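Local coordinates for possible prolidase (Bifidobacterium longum NCC2705, PDB 2P9B), which probably hydrolyses carbon-nitrogen bonds as a member of the amidohydrolase family, and may be a prolidase, at residues I202-T207 / V241-H246; E227-I232 / R254-A259. All coordinates share one frame; numbering follows the deposited sequence.

Contact 1 of 2, residues I202-T207 / V241-H246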
loop_
_atom_site.group_PDB
_atom_site.type_symbol
_atom_site.label_atom_id
_atom_site.label_comp_id
_atom_site.label_asym_id
_atom_site.label_seq_id
_atom_site.Cartn_x
_atom_site.Cartn_y
_atom_site.Cartn_z
ATOM N N ILE A 202 -10.651 -7.226 -1.223
ATOM C CA ILE A 202 -11.518 -7.166 -2.399
ATOM C C ILE A 202 -11.270 -5.844 -3.115
ATOM O O ILE A 202 -11.079 -4.811 -2.467
ATOM C CB ILE A 202 -13.018 -7.236 -2.018
ATOM C CG1 ILE A 202 -13.369 -8.630 -1.489
ATOM C CG2 ILE A 202 -13.880 -6.920 -3.237
ATOM C CD1 ILE A 202 -13.257 -9.739 -2.527
ATOM N N LYS A 203 -11.263 -5.883 -4.444
ATOM C CA LYS A 203 -11.070 -4.683 -5.252
ATOM C C LYS A 203 -12.215 -4.547 -6.254
ATOM O O LYS A 203 -12.522 -5.487 -6.991
ATOM C CB LYS A 203 -9.746 -4.752 -6.018
ATOM C CG LYS A 203 -9.550 -3.628 -7.029
ATOM C CD LYS A 203 -9.561 -2.264 -6.350
ATOM C CE LYS A 203 -9.042 -1.189 -7.293
ATOM N NZ LYS A 203 -8.691 0.052 -6.554
ATOM N N ILE A 204 -12.846 -3.377 -6.259
ATOM C CA ILE A 204 -13.946 -3.081 -7.172
ATOM C C ILE A 204 -13.535 -1.890 -8.031
ATOM O O ILE A 204 -12.888 -0.965 -7.540
ATOM C CB ILE A 204 -15.230 -2.650 -6.413
ATOM C CG1 ILE A 204 -15.644 -3.713 -5.395
ATOM C CG2 ILE A 204 -16.365 -2.419 -7.401
ATOM C CD1 ILE A 204 -16.741 -3.237 -4.452
ATOM N N ALA A 205 -13.898 -1.917 -9.309
ATOM C CA ALA A 205 -13.619 -0.796 -10.198
ATOM C C ALA A 205 -14.947 -0.034 -10.255
ATOM O O ALA A 205 -15.874 -0.441 -10.951
ATOM C CB ALA A 205 -13.226 -1.294 -11.586
ATOM N N ALA A 206 -15.049 1.050 -9.495
ATOM C CA ALA A 206 -16.280 1.840 -9.465
ATOM C C ALA A 206 -16.402 2.709 -10.705
ATOM O O ALA A 206 -17.503 3.037 -11.145
ATOM C CB ALA A 206 -16.305 2.721 -8.221
ATOM N N THR A 207 -15.253 3.071 -11.265
ATOM C CA THR A 207 -15.193 3.926 -12.441
ATOM C C THR A 207 -14.116 3.435 -13.400
ATOM O O THR A 207 -13.478 2.408 -13.161
ATOM C CB THR A 207 -14.817 5.356 -12.035
ATOM O OG1 THR A 207 -13.500 5.345 -11.473
ATOM C CG2 THR A 207 -15.786 5.892 -10.995
ATOM N N VAL A 241 -13.511 -8.935 5.619
ATOM C CA VAL A 241 -12.598 -8.573 4.547
ATOM C C VAL A 241 -12.802 -7.123 4.105
ATOM O O VAL A 241 -13.928 -6.694 3.864
ATOM C CB VAL A 241 -12.785 -9.525 3.347
ATOM C CG1 VAL A 241 -11.959 -9.054 2.163
ATOM C CG2 VAL A 241 -12.359 -10.931 3.749
ATOM N N ILE A 242 -11.711 -6.363 4.007
ATOM C CA ILE A 242 -11.817 -4.966 3.592
ATOM C C ILE A 242 -11.943 -4.822 2.080
ATOM O O ILE A 242 -11.310 -5.546 1.308
ATOM C CB ILE A 242 -10.612 -4.119 4.067
ATOM C CG1 ILE A 242 -9.311 -4.712 3.543
ATOM C CG2 ILE A 242 -10.600 -4.036 5.588
ATOM C CD1 ILE A 242 -8.113 -3.794 3.734
ATOM N N VAL A 243 -12.767 -3.866 1.670
ATOM C CA VAL A 243 -13.035 -3.607 0.265
ATOM C C VAL A 243 -12.471 -2.270 -0.197
ATOM O O VAL A 243 -12.611 -1.258 0.484
ATOM C CB VAL A 243 -14.557 -3.613 0.010
ATOM C CG1 VAL A 243 -14.855 -3.314 -1.450
ATOM C CG2 VAL A 243 -15.138 -4.959 0.420
ATOM N N GLY A 244 -11.829 -2.289 -1.360
ATOM C CA GLY A 244 -11.274 -1.084 -1.935
ATOM C C GLY A 244 -11.965 -0.846 -3.258
ATOM O O GLY A 244 -12.335 -1.793 -3.957
ATOM N N ALA A 245 -12.170 0.419 -3.601
ATOM C CA ALA A 245 -12.814 0.741 -4.858
ATOM C C ALA A 245 -11.990 1.797 -5.558
ATOM O O ALA A 245 -11.597 2.793 -4.961
ATOM C CB ALA A 245 -14.224 1.257 -4.617
ATOM N N HIS A 246 -11.706 1.553 -6.823
ATOM C CA HIS A 246 -10.952 2.499 -7.608
ATOM C C HIS A 246 -12.000 3.451 -8.189
ATOM O O HIS A 246 -12.957 3.025 -8.831
ATOM C CB HIS A 246 -10.155 1.725 -8.665
ATOM C CG HIS A 246 -10.408 2.149 -10.073
ATOM N ND1 HIS A 246 -9.967 3.352 -10.579
ATOM C CD2 HIS A 246 -11.000 1.498 -11.102
ATOM C CE1 HIS A 246 -10.273 3.422 -11.863
ATOM N NE2 HIS A 246 -10.900 2.311 -12.206
HETATM O O HOH W 1 -9.295 -4.340 -0.219
#
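I202 to A205 pair in parallel with V243 to H246, and backbone hydrogen bonds run the length of the pairing. G244 lies at the middle: its N gives a bond of 2.9 Å to O of I202, and its O takes one of 2.8 Å from N of I204. H246 N then binds I204 O. H246 O receives the N of A206, and more weakly the N of T207. At the other end I202 N binds I242 O, and a water donates to both I202 O and I242 O.

These are neighbouring parallel strands joined through helix 226-238, a right-handed beta-alpha-beta crossover of the TIM-barrel type expected in this family.

Apolar side chains fill the face that carries I202, I204, V243 and A245. CD1 of I204 lies 3.5 Å from CG1 of V243, and helix 226-238 packs on both residues.

K203 and H246 share the other face. The K203 chain bends at chi2 (61°) and brings NZ to 3.1 Å from CB of H246; NZ forms a salt bridge with E265. The H246 ring has A205 CB at its edge, in plane, and over one face OG1 of T207, itself hydrogen-bonded to N of Q248. Its NE2 is 2.8 Å from O of T207. Without the ring, as with an alanine here, a gap would probably open beside A205 and T207.

Contact 2 of 2, residues E227-I232 / R254-A259; sequences EQMRAI and RRSLLA
M229 reaches across from helix 226-238 to R255, S256 and A259 of helix 250-259. The axes of the two short segments cross at -39° and come within 8.3 Å.

Carbon packing is tightest at A259. Its CB lies 3.4 Å from CB of M229, closer than usual for two carbons. The same methyl is 3.5 Å from the backbone N of R230. The small side chain of A259 lets the two backbones come close, the CA atoms of R230 and A259 being 4.1 Å apart.

The selenium end of M229, a selenomethionine, makes the second set of contacts. The chain is extended at chi2 (-171°) and then turns at chi3 (-78°), which sets CE against the other helix. There CE touches CB of R255 and N of S256, each at 3.6 Å, while SE rests 3.6 Å from OG of S256. I204 of strand 202-205 and A206 just after it also touch M229.

S256 OG is hydrogen-bonded to G252 O within its own helix. R255 extends to a salt bridge with E251 and a hydrogen bond to M224 O. The contact is thus held by van der Waals packing between the small A259 and the long side chain of M229, with these polar groups bonded elsewhere.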
loop_
_atom_site.group_PDB
_atom_site.type_symbol
_atom_site.label_atom_id
_atom_site.label_comp_id
_atom_site.label_asym_id
_atom_site.label_seq_id
_atom_site.Cartn_x
_atom_site.Cartn_y
_atom_site.Cartn_z
ATOM N N GLU A 227 -26.067 -0.107 -5.515
ATOM C CA GLU A 227 -26.686 -1.389 -5.198
ATOM C C GLU A 227 -25.729 -2.556 -5.410
ATOM O O GLU A 227 -25.702 -3.498 -4.618
ATOM C CB GLU A 227 -27.944 -1.606 -6.046
ATOM C CG GLU A 227 -29.050 -0.581 -5.808
ATOM C CD GLU A 227 -29.028 0.570 -6.807
ATOM O OE1 GLU A 227 -28.002 1.275 -6.902
ATOM O OE2 GLU A 227 -30.049 0.768 -7.499
ATOM N N GLN A 228 -24.959 -2.496 -6.490
ATOM C CA GLN A 228 -23.992 -3.547 -6.793
ATOM C C GLN A 228 -22.893 -3.588 -5.742
ATOM O O GLN A 228 -22.556 -4.648 -5.220
ATOM C CB GLN A 228 -23.343 -3.303 -8.155
ATOM C CG GLN A 228 -24.170 -3.722 -9.347
ATOM C CD GLN A 228 -23.514 -3.317 -10.648
ATOM O OE1 GLN A 228 -23.346 -2.129 -10.926
ATOM N NE2 GLN A 228 -23.125 -4.303 -11.449
HETATM N N MSE A 229 -22.325 -2.424 -5.442
HETATM C CA MSE A 229 -21.242 -2.350 -4.471
HETATM C C MSE A 229 -21.694 -2.586 -3.037
HETATM O O MSE A 229 -20.908 -3.038 -2.203
HETATM C CB MSE A 229 -20.506 -1.006 -4.584
HETATM C CG MSE A 229 -19.783 -0.812 -5.926
HETATM SE SE MSE A 229 -18.623 0.705 -6.050
HETATM C CE MSE A 229 -19.939 2.037 -6.321
ATOM N N ARG A 230 -22.953 -2.274 -2.740
ATOM C CA ARG A 230 -23.457 -2.487 -1.393
ATOM C C ARG A 230 -23.525 -3.990 -1.143
ATOM O O ARG A 230 -23.251 -4.460 -0.038
ATOM C CB ARG A 230 -24.854 -1.872 -1.216
ATOM C CG ARG A 230 -25.402 -2.055 0.194
ATOM C CD ARG A 230 -26.846 -1.584 0.370
ATOM N NE ARG A 230 -27.009 -0.129 0.332
ATOM C CZ ARG A 230 -27.353 0.563 -0.750
ATOM N NH1 ARG A 230 -27.576 -0.059 -1.900
ATOM N NH2 ARG A 230 -27.493 1.881 -0.679
ATOM N N ALA A 231 -23.883 -4.743 -2.178
ATOM C CA ALA A 231 -23.976 -6.195 -2.058
ATOM C C ALA A 231 -22.580 -6.784 -1.875
ATOM O O ALA A 231 -22.383 -7.711 -1.091
ATOM C CB ALA A 231 -24.646 -6.787 -3.302
ATOM N N ILE A 232 -21.612 -6.234 -2.604
ATOM C CA ILE A 232 -20.229 -6.697 -2.509
ATOM C C ILE A 232 -19.673 -6.405 -1.117
ATOM O O ILE A 232 -19.065 -7.268 -0.490
ATOM C CB ILE A 232 -19.345 -6.003 -3.567
ATOM C CG1 ILE A 232 -19.752 -6.473 -4.968
ATOM C CG2 ILE A 232 -17.874 -6.314 -3.318
ATOM C CD1 ILE A 232 -19.080 -5.703 -6.096
ATOM N N ARG A 254 -18.595 8.973 -4.340
ATOM C CA ARG A 254 -19.838 9.055 -3.579
ATOM C C ARG A 254 -20.548 7.707 -3.500
ATOM O O ARG A 254 -20.933 7.267 -2.418
ATOM C CB ARG A 254 -20.772 10.099 -4.203
ATOM C CG ARG A 254 -22.002 10.415 -3.366
ATOM C CD ARG A 254 -22.682 11.676 -3.873
ATOM N NE ARG A 254 -23.795 12.088 -3.022
ATOM C CZ ARG A 254 -24.981 11.486 -2.988
ATOM N NH1 ARG A 254 -25.222 10.436 -3.764
ATOM N NH2 ARG A 254 -25.928 11.941 -2.176
ATOM N N ARG A 255 -20.719 7.054 -4.646
ATOM C CA ARG A 255 -21.392 5.760 -4.683
ATOM C C ARG A 255 -20.637 4.710 -3.884
ATOM O O ARG A 255 -21.245 3.898 -3.184
ATOM C CB ARG A 255 -21.550 5.271 -6.121
ATOM C CG ARG A 255 -22.466 6.124 -6.976
ATOM C CD ARG A 255 -22.684 5.481 -8.332
ATOM N NE ARG A 255 -23.486 6.326 -9.213
ATOM C CZ ARG A 255 -23.924 5.948 -10.411
ATOM N NH1 ARG A 255 -23.637 4.735 -10.871
ATOM N NH2 ARG A 255 -24.651 6.780 -11.148
ATOM N N SER A 256 -19.312 4.723 -3.997
ATOM C CA SER A 256 -18.485 3.754 -3.281
ATOM C C SER A 256 -18.644 3.924 -1.776
ATOM O O SER A 256 -18.813 2.949 -1.048
ATOM C CB SER A 256 -17.012 3.932 -3.658
ATOM O OG SER A 256 -16.798 3.647 -5.032
ATOM N N LEU A 257 -18.584 5.172 -1.317
ATOM C CA LEU A 257 -18.719 5.468 0.100
ATOM C C LEU A 257 -20.103 5.082 0.611
ATOM O O LEU A 257 -20.234 4.525 1.698
ATOM C CB LEU A 257 -18.448 6.956 0.355
ATOM C CG LEU A 257 -16.989 7.396 0.165
ATOM C CD1 LEU A 257 -16.861 8.901 0.345
ATOM C CD2 LEU A 257 -16.110 6.664 1.170
ATOM N N LEU A 258 -21.133 5.369 -0.180
ATOM C CA LEU A 258 -22.496 5.033 0.211
ATOM C C LEU A 258 -22.641 3.519 0.365
ATOM O O LEU A 258 -23.294 3.041 1.289
ATOM C CB LEU A 258 -23.500 5.548 -0.833
ATOM C CG LEU A 258 -23.803 7.050 -0.841
ATOM C CD1 LEU A 258 -24.543 7.428 -2.114
ATOM C CD2 LEU A 258 -24.632 7.408 0.383
ATOM N N ALA A 259 -22.006 2.769 -0.531
ATOM C CA ALA A 259 -22.067 1.311 -0.493
ATOM C C ALA A 259 -21.342 0.725 0.716
ATOM O O ALA A 259 -21.632 -0.396 1.137
ATOM C CB ALA A 259 -21.486 0.730 -1.779
#

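Overall arrangement
The segments alternate along the chain: strand 202-205, helix 226-238, strand 243-247, helix 250-259. Contact 1 joins the two strands and contact 2 the two helices. Their centres are 10 Å apart. The helices form the layer outside the parallel sheet, as in a TIM barrel. The layers meet directly. CB of A206 lies 3.4 Å from OG of S256, and CD1 of I204 lies 3.5 Å from CG2 of I232. The other face of the strands carries K203, whose side chain touches residues of the group H77, H79 and D345, which may be a metal site without its metal. Contact 2 is farther from the centre of the chain.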